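Local structure of fusolin (Unidentified entomopoxvirus, 4OW5) at residues Ala71-Asn76 and Gln80-Asn85; Val213-Asn218 and Glu223-Cys228. The protein probably binds chitin through a domain of the lytic polysaccharide monooxygenase family, enhances the virulence of entomopoxviruses and crystallises in vivo into viral spindles. All blocks are in the same frame, centred on the assembly; numbering follows the deposited sequence.

Contact 1 precedes contact 2 along the chain, one closing before the other opens; their centres lie about 11 Å apart, and both reach the same mixed sheet of the fibronectin type III-like domain. Strand 70-72, from which contact 1 starts, pairs antiparallel with strand 223-234, the second arm of the hairpin in contact 2. Ala-71 N lies 2.9 Å from Gly-224 O, a probable backbone hydrogen bond. Helix 80-87 packs over the hairpin side that carries Arg-214 and Tyr-226, where Ile-83 CD1 and CG2 make van der Waals contact with Arg-214 NH2 and Tyr-226 OH. On the other side Phe-225 adjoins His-1, which binds copper or zinc in this protein, although no metal is bound to this chain.

Contact 1 (Ala71-Asn76 and Gln80-Asn85); sequences ALAGPN and QNHIRN
His-82 meets the backbone of Ala-73 through its imidazole edge: NE2 donates to Ala-73 O over 2.7 Å, with an N-H...O angle of 150°. The carbonyl oxygen lies close to the ring plane, and the donor approaches in the carbonyl plane on a lone pair; the planes of both groups suit the bond, which is nevertheless somewhat bent. The neighbouring ring carbon, His-82 CD2, comes 3.5 Å from Asn-76 O. Two loop carbonyl oxygens thus lie near NE2 and CD2, Ala-73 O at the ring edge and Asn-76 O obliquely. The second point of touch is apolar, with the methyl CB of Ala-73 against Ile-83 CD1 at 3.6 Å.

These two neighbouring helix residues face a short strand-loop-helix connection: strand 70-72 runs out into the loop of Gly-74, Pro-75 and Asn-76, and the chain comes back as helix 80-87. Within the monooxygenase domain, His-82 ties the start of helix 80-87 back to the loop that follows strand 70-72. Its CG stands opposite the backbone N (chi1 170°), which carries the imidazole outward from the helix to the loop. Ile-83 reaches across by its longer branch, whose end approaches Ala-73 more closely than the direction of its CB would suggest.

The tautomer with hydrogen on NE2 leaves ND1 as an acceptor, and Asn-86 ND2, one helical turn on, bonds to it. Both ring nitrogens are thus engaged, which should limit rotation of the imidazole. Before the helix, Asp-79 OD1 receives weak hydrogen bonds from the backbone N atoms of Asn-81 and His-82. On the strand side, backbone hydrogen bonds join Ala-71 to Gly-224 and Ala-73 to Gly-222. From the helix, Val-87 touches Ala-71, Ala-73 and His-82.

Contact 2 (Val213-Asn218 and Glu223-Cys228); sequences VRWQRN and EGFYNC
Strands 213-217 and 223-228 run antiparallel, with Val-213/Asn-227 and Trp-215/Phe-225 as hydrogen-bonded pairs and a further bond from Arg-217 N to Glu-223 O. On one face, the extended Arg-214 chain runs alongside Tyr-226, Arg-214 CG lying 3.5 Å from Tyr-226 CE1. Arg-214 NE makes a weak hydrogen bond to Tyr-226 OH, and the guanidinium plane is 14° from the phenol ring plane. Arg-214 NH2 donates to Gln-216 OE1 over 2.9 Å from above the amide carbonyl plane, and NH1 forms a salt bridge with Glu-150. A water links Gln-216 OE1 to Tyr-226 OH; its O lies 2.6 Å from Tyr-226 OH, near the ring plane.

On the other face Trp-215 CE3 lies 3.6 Å from Phe-225 CD1, the six-membered ring of Trp-215 meeting the Phe-225 ring obliquely at 32°. Trp-215 NE1 bonds to Ser-147 OG. At the hairpin's turn end, Arg-217, bent at chi3 (66°), brings NH1 within 3.7 Å of Glu-223 OE1 in a long salt bridge. This beta hairpin belongs to the fibronectin type III-like core, and Arg-217 and Phe-225 adjoin His-144 and His-1, the histidines of the LPMO-type metal site, which is empty in this chain.

Contact 1 (Ala71-Asn76 and Gln80-Asn85)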
loop_
_atom_site.group_PDB
_atom_site.type_symbol
_atom_site.label_atom_id
_atom_site.label_comp_id
_atom_site.label_asym_id
_atom_site.label_seq_id
_atom_site.Cartn_x
_atom_site.Cartn_y
_atom_site.Cartn_z
ATOM N N ALA A 71 6.582 11.884 -29.676
ATOM C CA ALA A 71 7.004 13.277 -29.817
ATOM C C ALA A 71 8.242 13.331 -30.699
ATOM O O ALA A 71 9.090 12.428 -30.658
ATOM C CB ALA A 71 7.292 13.888 -28.462
ATOM N N LEU A 72 8.338 14.370 -31.509
ATOM C CA LEU A 72 9.456 14.534 -32.452
ATOM C C LEU A 72 10.483 15.442 -31.835
ATOM O O LEU A 72 10.192 16.598 -31.568
ATOM C CB LEU A 72 8.958 15.112 -33.797
ATOM C CG LEU A 72 7.802 14.354 -34.441
ATOM C CD1 LEU A 72 7.350 15.047 -35.714
ATOM C CD2 LEU A 72 8.160 12.890 -34.693
ATOM N N ALA A 73 11.685 14.927 -31.619
ATOM C CA ALA A 73 12.770 15.696 -31.048
ATOM C C ALA A 73 13.610 16.390 -32.105
ATOM O O ALA A 73 14.368 17.293 -31.756
ATOM C CB ALA A 73 13.653 14.796 -30.212
ATOM N N GLY A 74 13.510 15.967 -33.365
ATOM C CA GLY A 74 14.366 16.506 -34.416
ATOM C C GLY A 74 15.758 15.907 -34.323
ATOM O O GLY A 74 15.964 14.927 -33.594
ATOM N N PRO A 75 16.764 16.500 -34.995
ATOM C CA PRO A 75 18.103 15.895 -34.984
ATOM C C PRO A 75 18.842 15.915 -33.645
ATOM O O PRO A 75 19.719 15.083 -33.453
ATOM C CB PRO A 75 18.875 16.681 -36.048
ATOM C CG PRO A 75 18.107 17.884 -36.312
ATOM C CD PRO A 75 16.683 17.648 -35.922
ATOM N N ASN A 76 18.472 16.790 -32.697
ATOM C CA ASN A 76 19.180 16.852 -31.415
ATOM C C ASN A 76 18.477 16.027 -30.332
ATOM O O ASN A 76 18.337 16.493 -29.202
ATOM C CB ASN A 76 19.345 18.330 -30.973
ATOM C CG ASN A 76 19.973 19.183 -32.045
ATOM O OD1 ASN A 76 19.348 20.099 -32.588
ATOM N ND2 ASN A 76 21.207 18.867 -32.415
ATOM N N GLN A 80 19.588 16.043 -23.615
ATOM C CA GLN A 80 18.620 15.818 -22.538
ATOM C C GLN A 80 17.850 17.091 -22.179
ATOM O O GLN A 80 16.651 16.997 -21.921
ATOM C CB GLN A 80 19.299 15.227 -21.292
ATOM C CG GLN A 80 19.760 13.785 -21.507
ATOM C CD GLN A 80 20.586 13.257 -20.361
ATOM O OE1 GLN A 80 21.755 12.887 -20.531
ATOM N NE2 GLN A 80 19.985 13.167 -19.177
ATOM N N ASN A 81 18.488 18.280 -22.247
ATOM C CA ASN A 81 17.801 19.527 -21.933
ATOM C C ASN A 81 16.773 19.904 -23.001
ATOM O O ASN A 81 15.723 20.472 -22.669
ATOM C CB ASN A 81 18.804 20.661 -21.707
ATOM C CG ASN A 81 19.641 20.433 -20.469
ATOM O OD1 ASN A 81 20.842 20.170 -20.542
ATOM N ND2 ASN A 81 19.015 20.474 -19.300
ATOM N N HIS A 82 17.016 19.534 -24.259
ATOM C CA HIS A 82 16.071 19.762 -25.335
ATOM C C HIS A 82 14.852 18.834 -25.129
ATOM O O HIS A 82 13.720 19.279 -25.264
ATOM C CB HIS A 82 16.760 19.516 -26.712
ATOM C CG HIS A 82 15.823 19.494 -27.874
ATOM N ND1 HIS A 82 15.081 20.591 -28.207
ATOM C CD2 HIS A 82 15.536 18.485 -28.741
ATOM C CE1 HIS A 82 14.365 20.234 -29.276
ATOM N NE2 HIS A 82 14.622 18.975 -29.634
ATOM N N ILE A 83 15.081 17.568 -24.754
ATOM C CA ILE A 83 13.987 16.613 -24.526
ATOM C C ILE A 83 13.100 17.090 -23.362
ATOM O O ILE A 83 11.867 17.179 -23.505
ATOM C CB ILE A 83 14.503 15.166 -24.247
ATOM C CG1 ILE A 83 15.327 14.600 -25.428
ATOM C CG2 ILE A 83 13.320 14.219 -23.913
ATOM C CD1 ILE A 83 14.624 14.616 -26.775
ATOM N N ARG A 84 13.734 17.418 -22.221
ATOM C CA ARG A 84 13.005 17.772 -21.004
ATOM C C ARG A 84 12.365 19.162 -21.025
ATOM O O ARG A 84 11.440 19.360 -20.266
ATOM C CB ARG A 84 13.891 17.632 -19.773
ATOM C CG ARG A 84 14.392 16.222 -19.591
ATOM C CD ARG A 84 15.161 16.048 -18.299
ATOM N NE ARG A 84 15.527 14.639 -18.153
ATOM C CZ ARG A 84 15.782 14.015 -17.008
ATOM N NH1 ARG A 84 15.722 14.671 -15.856
ATOM N NH2 ARG A 84 16.104 12.727 -17.005
ATOM N N ASN A 85 12.836 20.100 -21.846
ATOM C CA ASN A 85 12.274 21.458 -21.924
ATOM C C ASN A 85 11.449 21.736 -23.159
ATOM O O ASN A 85 10.602 22.627 -23.106
ATOM C CB ASN A 85 13.406 22.487 -21.876
ATOM C CG ASN A 85 14.202 22.405 -20.593
ATOM O OD1 ASN A 85 13.641 22.269 -19.506
ATOM N ND2 ASN A 85 15.509 22.560 -20.661
#

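Contact 2 (Val213-Asn218 and Glu223-Cys228)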
loop_
_atom_site.group_PDB
_atom_site.type_symbol
_atom_site.label_atom_id
_atom_site.label_comp_id
_atom_site.label_asym_id
_atom_site.label_seq_id
_atom_site.Cartn_x
_atom_site.Cartn_y
_atom_site.Cartn_z
ATOM N N VAL A 213 9.165 4.710 -19.906
ATOM C CA VAL A 213 9.985 4.131 -20.980
ATOM C C VAL A 213 9.958 5.055 -22.183
ATOM O O VAL A 213 8.881 5.416 -22.692
ATOM C CB VAL A 213 9.501 2.725 -21.382
ATOM C CG1 VAL A 213 10.334 2.155 -22.540
ATOM C CG2 VAL A 213 9.550 1.770 -20.202
ATOM N N ARG A 214 11.158 5.362 -22.664
ATOM C CA ARG A 214 11.414 6.151 -23.841
ATOM C C ARG A 214 12.066 5.264 -24.893
ATOM O O ARG A 214 13.098 4.666 -24.607
ATOM C CB ARG A 214 12.348 7.302 -23.501
ATOM C CG ARG A 214 12.640 8.181 -24.708
ATOM C CD ARG A 214 13.685 9.195 -24.359
ATOM N NE ARG A 214 14.030 10.040 -25.497
ATOM C CZ ARG A 214 15.195 10.668 -25.659
ATOM N NH1 ARG A 214 16.161 10.549 -24.750
ATOM N NH2 ARG A 214 15.400 11.430 -26.722
ATOM N N TRP A 215 11.478 5.161 -26.072
ATOM C CA TRP A 215 12.032 4.411 -27.209
ATOM C C TRP A 215 12.351 5.455 -28.256
ATOM O O TRP A 215 11.442 6.069 -28.819
ATOM C CB TRP A 215 11.079 3.337 -27.739
ATOM C CG TRP A 215 11.610 2.624 -28.954
ATOM C CD1 TRP A 215 12.908 2.285 -29.216
ATOM C CD2 TRP A 215 10.838 2.111 -30.045
ATOM N NE1 TRP A 215 12.990 1.623 -30.415
ATOM C CE2 TRP A 215 11.738 1.504 -30.948
ATOM C CE3 TRP A 215 9.473 2.108 -30.351
ATOM C CZ2 TRP A 215 11.315 0.920 -32.154
ATOM C CZ3 TRP A 215 9.055 1.529 -31.547
ATOM C CH2 TRP A 215 9.971 0.954 -32.436
ATOM N N GLN A 216 13.626 5.771 -28.407
ATOM C CA GLN A 216 14.068 6.861 -29.253
ATOM C C GLN A 216 14.743 6.353 -30.517
ATOM O O GLN A 216 15.692 5.595 -30.444
ATOM C CB GLN A 216 15.047 7.738 -28.465
ATOM C CG GLN A 216 15.631 8.944 -29.248
ATOM C CD GLN A 216 14.581 9.894 -29.741
ATOM O OE1 GLN A 216 13.795 10.460 -28.950
ATOM N NE2 GLN A 216 14.552 10.151 -31.037
ATOM N N ARG A 217 14.255 6.798 -31.672
ATOM C CA ARG A 217 14.875 6.499 -32.952
ATOM C C ARG A 217 16.136 7.343 -33.115
ATOM O O ARG A 217 16.130 8.545 -32.859
ATOM C CB ARG A 217 13.914 6.772 -34.110
ATOM C CG ARG A 217 12.673 5.911 -34.072
ATOM C CD ARG A 217 11.821 6.105 -35.309
ATOM N NE ARG A 217 12.500 5.627 -36.513
ATOM C CZ ARG A 217 12.013 5.713 -37.741
ATOM N NH1 ARG A 217 10.820 6.254 -37.954
ATOM N NH2 ARG A 217 12.699 5.228 -38.769
ATOM N N ASN A 218 17.217 6.709 -33.539
ATOM C CA ASN A 218 18.477 7.399 -33.813
ATOM C C ASN A 218 18.461 7.912 -35.232
ATOM O O ASN A 218 19.109 7.288 -36.075
ATOM C CB ASN A 218 19.655 6.446 -33.671
ATOM C CG ASN A 218 20.060 6.166 -32.298
ATOM O OD1 ASN A 218 19.663 5.155 -31.733
ATOM N ND2 ASN A 218 20.943 6.978 -31.778
ATOM N N GLU A 223 11.942 10.870 -33.921
ATOM C CA GLU A 223 10.721 10.426 -33.285
ATOM C C GLU A 223 11.059 9.542 -32.075
ATOM O O GLU A 223 11.921 8.667 -32.133
ATOM C CB GLU A 223 9.879 9.646 -34.291
ATOM C CG GLU A 223 8.503 9.250 -33.780
ATOM C CD GLU A 223 7.791 8.299 -34.715
ATOM O OE1 GLU A 223 8.465 7.403 -35.276
ATOM O OE2 GLU A 223 6.551 8.414 -34.843
ATOM N N GLY A 224 10.405 9.818 -30.982
ATOM C CA GLY A 224 10.522 9.037 -29.763
ATOM C C GLY A 224 9.149 8.676 -29.231
ATOM O O GLY A 224 8.213 9.471 -29.333
ATOM N N PHE A 225 9.042 7.483 -28.654
ATOM C CA PHE A 225 7.835 6.963 -28.038
ATOM C C PHE A 225 8.042 6.972 -26.509
ATOM O O PHE A 225 9.095 6.547 -26.006
ATOM C CB PHE A 225 7.491 5.575 -28.553
ATOM C CG PHE A 225 7.320 5.565 -30.045
ATOM C CD1 PHE A 225 8.419 5.499 -30.882
ATOM C CD2 PHE A 225 6.062 5.694 -30.618
ATOM C CE1 PHE A 225 8.266 5.590 -32.267
ATOM C CE2 PHE A 225 5.923 5.859 -31.986
ATOM C CZ PHE A 225 7.024 5.828 -32.803
ATOM N N TYR A 226 7.072 7.500 -25.804
ATOM C CA TYR A 226 7.106 7.664 -24.359
ATOM C C TYR A 226 5.882 7.010 -23.728
ATOM O O TYR A 226 4.753 7.364 -24.069
ATOM C CB TYR A 226 7.159 9.145 -23.999
ATOM C CG TYR A 226 8.328 9.899 -24.606
ATOM C CD1 TYR A 226 9.442 10.231 -23.845
ATOM C CD2 TYR A 226 8.308 10.301 -25.936
ATOM C CE1 TYR A 226 10.510 10.946 -24.394
ATOM C CE2 TYR A 226 9.371 11.015 -26.499
ATOM C CZ TYR A 226 10.485 11.308 -25.729
ATOM O OH TYR A 226 11.565 11.899 -26.323
ATOM N N ASN A 227 6.083 6.072 -22.813
ATOM C CA ASN A 227 4.972 5.383 -22.133
ATOM C C ASN A 227 5.181 5.274 -20.636
ATOM O O ASN A 227 6.271 4.891 -20.194
ATOM C CB ASN A 227 4.826 3.949 -22.638
ATOM C CG ASN A 227 4.316 3.676 -24.022
ATOM O OD1 ASN A 227 4.059 2.529 -24.314
ATOM N ND2 ASN A 227 4.022 4.646 -24.859
ATOM N N CYS A 228 4.092 5.492 -19.870
ATOM C CA CYS A 228 4.005 5.260 -18.441
ATOM C C CYS A 228 3.480 3.874 -18.199
ATOM O O CYS A 228 2.543 3.459 -18.868
ATOM C CB CYS A 228 3.089 6.293 -17.776
ATOM S SG CYS A 228 3.756 7.962 -17.802
HETATM O O HOH W 1 11.595 12.274 -28.936
#